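Local coordinates for protein aspartate-semialdehyde dehydrogenase (Thermus thermophilus, PDB 2YV3) that probably catalyses the NADPH-dependent reductive dephosphorylation of L-aspartyl-4-phosphate to L-aspartate semialdehyde, a shared step toward lysine, methionine and threonine, at residues A[1-13]-A[25-38]. Residues are numbered along the deposited sequence; the frame is centred on the assembly and turned at random.
Sequences MRVAVVGATGAVG and FPLSELRLYASPRS
Val5 and Leu32 are bridged neighbours on two adjacent parallel strands, 3-6 and 31-34, and their side chains run alongside one another off the same face of the sheet. Leu32 repays following outward. Its CB rests 3.9 Å from Ala8 CB, at the end of the turn that begins at Val5; CG stands anti to the carbonyl carbon (chi1 -56°), which carries the branch back toward Val5, and Leu32 CD2 ends 3.4 Å from Val5 CG2 and 3.5 Å from Val5 CB. Ile16 of helix 11-22 covers Val5, while Leu43 of strand 42-45 and Ile50 of strand 48-54 meet Leu32. On the other face the Tyr33 ring takes Ala4 CB at its edge, in plane, 4.0 Å from Tyr33 CD2.

In the backbone ladder Arg31 N bonds to Val3 O at 3.0 Å and Tyr33 N to Val5 O at 2.8 Å; Val5 N–Arg31 O and Gly7 N–Tyr33 O complete the parallel pattern, modelled too short for their lengths to be trusted. Val5 O is gripped from both sides of its carbonyl plane: Ala8 N closes the type II turn Val5-Ala8, Tyr33 N joins the neighbouring strand.

Beyond the strands, Thr9 OG1 makes a weak 3.3 Å hydrogen bond with Ser38 OG, while Thr9 CG2 packs on Ser38 CB. A valine here would probably cost the Ser38 hydroxyl this weak partner and leave its rotation less fixed. Both belong to the predicted NADP(+) site of a Rossmann-fold beta-alpha-beta unit.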
loop_
_atom_site.group_PDB
_atom_site.type_symbol
_atom_site.label_atom_id
_atom_site.label_comp_id
_atom_site.label_asym_id
_atom_site.label_seq_id
_atom_site.Cartn_x
_atom_site.Cartn_y
_atom_site.Cartn_z
ATOM N N MET A 1 31.979 23.967 -17.192
ATOM C CA MET A 1 31.670 22.514 -17.030
ATOM C C MET A 1 30.616 22.067 -18.056
ATOM O O MET A 1 29.399 22.183 -17.825
ATOM C CB MET A 1 31.170 22.246 -15.604
ATOM C CG MET A 1 30.998 20.761 -15.250
ATOM S SD MET A 1 32.490 19.788 -15.588
ATOM C CE MET A 1 33.600 20.296 -14.218
ATOM N N ARG A 2 31.090 21.565 -19.195
ATOM C CA ARG A 2 30.194 21.099 -20.234
ATOM C C ARG A 2 29.467 19.887 -19.679
ATOM O O ARG A 2 30.086 18.963 -19.133
ATOM C CB ARG A 2 30.977 20.734 -21.491
ATOM C CG ARG A 2 31.998 21.808 -21.906
ATOM C CD ARG A 2 33.297 21.643 -21.125
ATOM N NE ARG A 2 33.946 20.381 -21.468
ATOM C CZ ARG A 2 34.653 20.187 -22.580
ATOM N NH1 ARG A 2 34.812 21.184 -23.447
ATOM N NH2 ARG A 2 35.185 18.993 -22.837
ATOM N N VAL A 3 28.144 19.903 -19.806
ATOM C CA VAL A 3 27.324 18.827 -19.300
ATOM C C VAL A 3 26.326 18.377 -20.343
ATOM O O VAL A 3 25.716 19.196 -21.020
ATOM C CB VAL A 3 26.567 19.288 -18.060
ATOM C CG1 VAL A 3 27.551 19.803 -17.027
ATOM C CG2 VAL A 3 25.590 20.393 -18.431
ATOM N N ALA A 4 26.161 17.064 -20.466
ATOM C CA ALA A 4 25.226 16.492 -21.425
ATOM C C ALA A 4 24.055 15.851 -20.704
ATOM O O ALA A 4 24.184 15.360 -19.580
ATOM C CB ALA A 4 25.917 15.453 -22.268
ATOM N N VAL A 5 22.903 15.844 -21.355
ATOM C CA VAL A 5 21.753 15.222 -20.753
ATOM C C VAL A 5 21.181 14.179 -21.687
ATOM O O VAL A 5 20.252 14.441 -22.452
ATOM C CB VAL A 5 20.679 16.232 -20.421
ATOM C CG1 VAL A 5 19.626 15.560 -19.511
ATOM C CG2 VAL A 5 21.317 17.470 -19.764
ATOM N N VAL A 6 21.761 12.989 -21.617
ATOM C CA VAL A 6 21.332 11.881 -22.444
ATOM C C VAL A 6 19.939 11.509 -21.946
ATOM O O VAL A 6 19.757 11.262 -20.755
ATOM C CB VAL A 6 22.313 10.682 -22.285
ATOM C CG1 VAL A 6 21.987 9.592 -23.285
ATOM C CG2 VAL A 6 23.742 11.154 -22.479
ATOM N N GLY A 7 18.961 11.509 -22.854
ATOM C CA GLY A 7 17.597 11.163 -22.491
ATOM C C GLY A 7 16.606 12.319 -22.397
ATOM O O GLY A 7 15.407 12.097 -22.270
ATOM N N ALA A 8 17.104 13.549 -22.459
ATOM C CA ALA A 8 16.272 14.756 -22.373
ATOM C C ALA A 8 14.768 14.598 -22.150
ATOM O O ALA A 8 14.281 14.672 -21.030
ATOM C CB ALA A 8 16.500 15.629 -23.608
ATOM N N THR A 9 14.050 14.384 -23.242
ATOM C CA THR A 9 12.584 14.264 -23.279
ATOM C C THR A 9 11.811 13.318 -22.342
ATOM O O THR A 9 10.579 13.225 -22.418
ATOM C CB THR A 9 12.157 13.973 -24.716
ATOM O OG1 THR A 9 12.465 12.619 -25.048
ATOM C CG2 THR A 9 12.923 14.883 -25.670
ATOM N N GLY A 10 12.515 12.634 -21.451
ATOM C CA GLY A 10 11.855 11.723 -20.529
ATOM C C GLY A 10 11.416 12.386 -19.233
ATOM O O GLY A 10 11.653 13.579 -19.019
ATOM N N ALA A 11 10.777 11.610 -18.363
ATOM C CA ALA A 11 10.309 12.131 -17.086
ATOM C C ALA A 11 11.495 12.599 -16.242
ATOM O O ALA A 11 11.526 13.714 -15.755
ATOM C CB ALA A 11 9.534 11.064 -16.357
ATOM N N VAL A 12 12.477 11.736 -16.075
ATOM C CA VAL A 12 13.658 12.092 -15.319
ATOM C C VAL A 12 14.405 13.206 -16.075
ATOM O O VAL A 12 14.654 14.287 -15.527
ATOM C CB VAL A 12 14.582 10.850 -15.135
ATOM C CG1 VAL A 12 15.899 11.248 -14.491
ATOM C CG2 VAL A 12 13.870 9.800 -14.295
ATOM N N GLY A 13 14.756 12.932 -17.331
ATOM C CA GLY A 13 15.465 13.914 -18.143
ATOM C C GLY A 13 14.848 15.300 -18.082
ATOM O O GLY A 13 15.542 16.321 -17.993
ATOM N N PHE A 25 22.844 24.941 -10.899
ATOM C CA PHE A 25 24.030 24.172 -11.268
ATOM C C PHE A 25 24.812 24.966 -12.302
ATOM O O PHE A 25 24.327 25.239 -13.395
ATOM C CB PHE A 25 23.662 22.796 -11.827
ATOM C CG PHE A 25 24.813 21.820 -11.813
ATOM C CD1 PHE A 25 25.717 21.766 -12.870
ATOM C CD2 PHE A 25 25.031 20.994 -10.702
ATOM C CE1 PHE A 25 26.832 20.901 -12.818
ATOM C CE2 PHE A 25 26.134 20.131 -10.642
ATOM C CZ PHE A 25 27.033 20.086 -11.694
ATOM N N PRO A 26 26.049 25.335 -11.955
ATOM C CA PRO A 26 26.981 26.110 -12.774
ATOM C C PRO A 26 27.532 25.364 -13.962
ATOM O O PRO A 26 28.584 24.746 -13.868
ATOM C CB PRO A 26 28.085 26.459 -11.787
ATOM C CG PRO A 26 28.209 25.171 -11.021
ATOM C CD PRO A 26 26.737 24.811 -10.758
ATOM N N LEU A 27 26.820 25.393 -15.075
ATOM C CA LEU A 27 27.336 24.742 -16.263
ATOM C C LEU A 27 28.140 25.785 -17.041
ATOM O O LEU A 27 28.441 26.863 -16.517
ATOM C CB LEU A 27 26.202 24.159 -17.136
ATOM C CG LEU A 27 24.829 24.813 -17.350
ATOM C CD1 LEU A 27 23.833 24.307 -16.327
ATOM C CD2 LEU A 27 24.980 26.321 -17.309
ATOM N N SER A 28 28.503 25.439 -18.273
ATOM C CA SER A 28 29.272 26.309 -19.172
ATOM C C SER A 28 28.590 26.048 -20.490
ATOM O O SER A 28 28.332 26.953 -21.285
ATOM C CB SER A 28 30.751 25.858 -19.236
ATOM O OG SER A 28 31.403 26.177 -20.461
ATOM N N GLU A 29 28.287 24.773 -20.673
ATOM C CA GLU A 29 27.636 24.269 -21.852
ATOM C C GLU A 29 26.273 23.756 -21.439
ATOM O O GLU A 29 25.929 23.747 -20.263
ATOM C CB GLU A 29 28.466 23.134 -22.456
ATOM C CG GLU A 29 27.738 22.293 -23.496
ATOM C CD GLU A 29 27.279 23.117 -24.694
ATOM O OE1 GLU A 29 28.154 23.732 -25.346
ATOM O OE2 GLU A 29 26.057 23.151 -24.992
ATOM N N LEU A 30 25.514 23.300 -22.421
ATOM C CA LEU A 30 24.173 22.804 -22.213
ATOM C C LEU A 30 23.878 21.850 -23.373
ATOM O O LEU A 30 23.542 22.298 -24.468
ATOM C CB LEU A 30 23.207 23.992 -22.243
ATOM C CG LEU A 30 23.103 24.816 -23.549
ATOM C CD1 LEU A 30 22.041 25.874 -23.378
ATOM C CD2 LEU A 30 24.438 25.470 -23.917
ATOM N N ARG A 31 24.006 20.544 -23.140
ATOM C CA ARG A 31 23.750 19.558 -24.191
ATOM C C ARG A 31 22.694 18.499 -23.865
ATOM O O ARG A 31 22.841 17.714 -22.930
ATOM C CB ARG A 31 25.060 18.870 -24.584
ATOM C CG ARG A 31 26.050 19.783 -25.279
ATOM C CD ARG A 31 27.343 19.061 -25.540
ATOM N NE ARG A 31 28.224 19.825 -26.411
ATOM C CZ ARG A 31 28.085 19.914 -27.729
ATOM N NH1 ARG A 31 27.097 19.282 -28.347
ATOM N NH2 ARG A 31 28.939 20.643 -28.433
ATOM N N LEU A 32 21.629 18.493 -24.661
ATOM C CA LEU A 32 20.535 17.553 -24.503
ATOM C C LEU A 32 20.610 16.481 -25.576
ATOM O O LEU A 32 20.715 16.784 -26.761
ATOM C CB LEU A 32 19.216 18.290 -24.612
ATOM C CG LEU A 32 19.063 19.447 -23.627
ATOM C CD1 LEU A 32 17.555 19.779 -23.537
ATOM C CD2 LEU A 32 19.661 19.074 -22.244
ATOM N N TYR A 33 20.545 15.224 -25.161
ATOM C CA TYR A 33 20.633 14.114 -26.097
ATOM C C TYR A 33 19.518 13.070 -25.943
ATOM O O TYR A 33 19.180 12.649 -24.836
ATOM C CB TYR A 33 21.995 13.428 -25.938
ATOM C CG TYR A 33 23.155 14.185 -26.538
ATOM C CD1 TYR A 33 23.328 14.249 -27.931
ATOM C CD2 TYR A 33 24.082 14.836 -25.728
ATOM C CE1 TYR A 33 24.389 14.936 -28.492
ATOM C CE2 TYR A 33 25.150 15.526 -26.283
ATOM C CZ TYR A 33 25.295 15.570 -27.668
ATOM O OH TYR A 33 26.345 16.258 -28.229
ATOM N N ALA A 34 18.959 12.648 -27.070
ATOM C CA ALA A 34 17.903 11.642 -27.078
ATOM C C ALA A 34 18.191 10.678 -28.214
ATOM O O ALA A 34 18.985 10.977 -29.104
ATOM C CB ALA A 34 16.540 12.302 -27.285
ATOM N N SER A 35 17.563 9.510 -28.176
ATOM C CA SER A 35 17.747 8.534 -29.246
ATOM C C SER A 35 16.922 9.082 -30.406
ATOM O O SER A 35 15.961 9.821 -30.197
ATOM C CB SER A 35 17.211 7.157 -28.832
ATOM O OG SER A 35 15.795 7.162 -28.713
ATOM N N PRO A 36 17.274 8.716 -31.639
ATOM C CA PRO A 36 16.530 9.207 -32.802
ATOM C C PRO A 36 15.080 9.669 -32.596
ATOM O O PRO A 36 14.748 10.787 -32.995
ATOM C CB PRO A 36 16.675 8.062 -33.795
ATOM C CG PRO A 36 18.135 7.678 -33.563
ATOM C CD PRO A 36 18.232 7.667 -32.032
ATOM N N ARG A 37 14.228 8.836 -31.988
ATOM C CA ARG A 37 12.813 9.191 -31.743
ATOM C C ARG A 37 12.599 10.693 -31.584
ATOM O O ARG A 37 11.802 11.301 -32.297
ATOM C CB ARG A 37 12.291 8.490 -30.489
ATOM C CG ARG A 37 11.876 7.046 -30.704
ATOM C CD ARG A 37 12.621 6.144 -29.745
ATOM N NE ARG A 37 12.683 6.747 -28.424
ATOM C CZ ARG A 37 13.277 6.196 -27.375
ATOM N NH1 ARG A 37 13.864 5.012 -27.488
ATOM N NH2 ARG A 37 13.294 6.844 -26.216
ATOM N N SER A 38 13.290 11.281 -30.620
ATOM C CA SER A 38 13.215 12.715 -30.417
ATOM C C SER A 38 14.510 13.296 -30.994
ATOM O O SER A 38 15.442 13.633 -30.270
ATOM C CB SER A 38 13.083 13.034 -28.933
ATOM O OG SER A 38 13.307 11.872 -28.159
#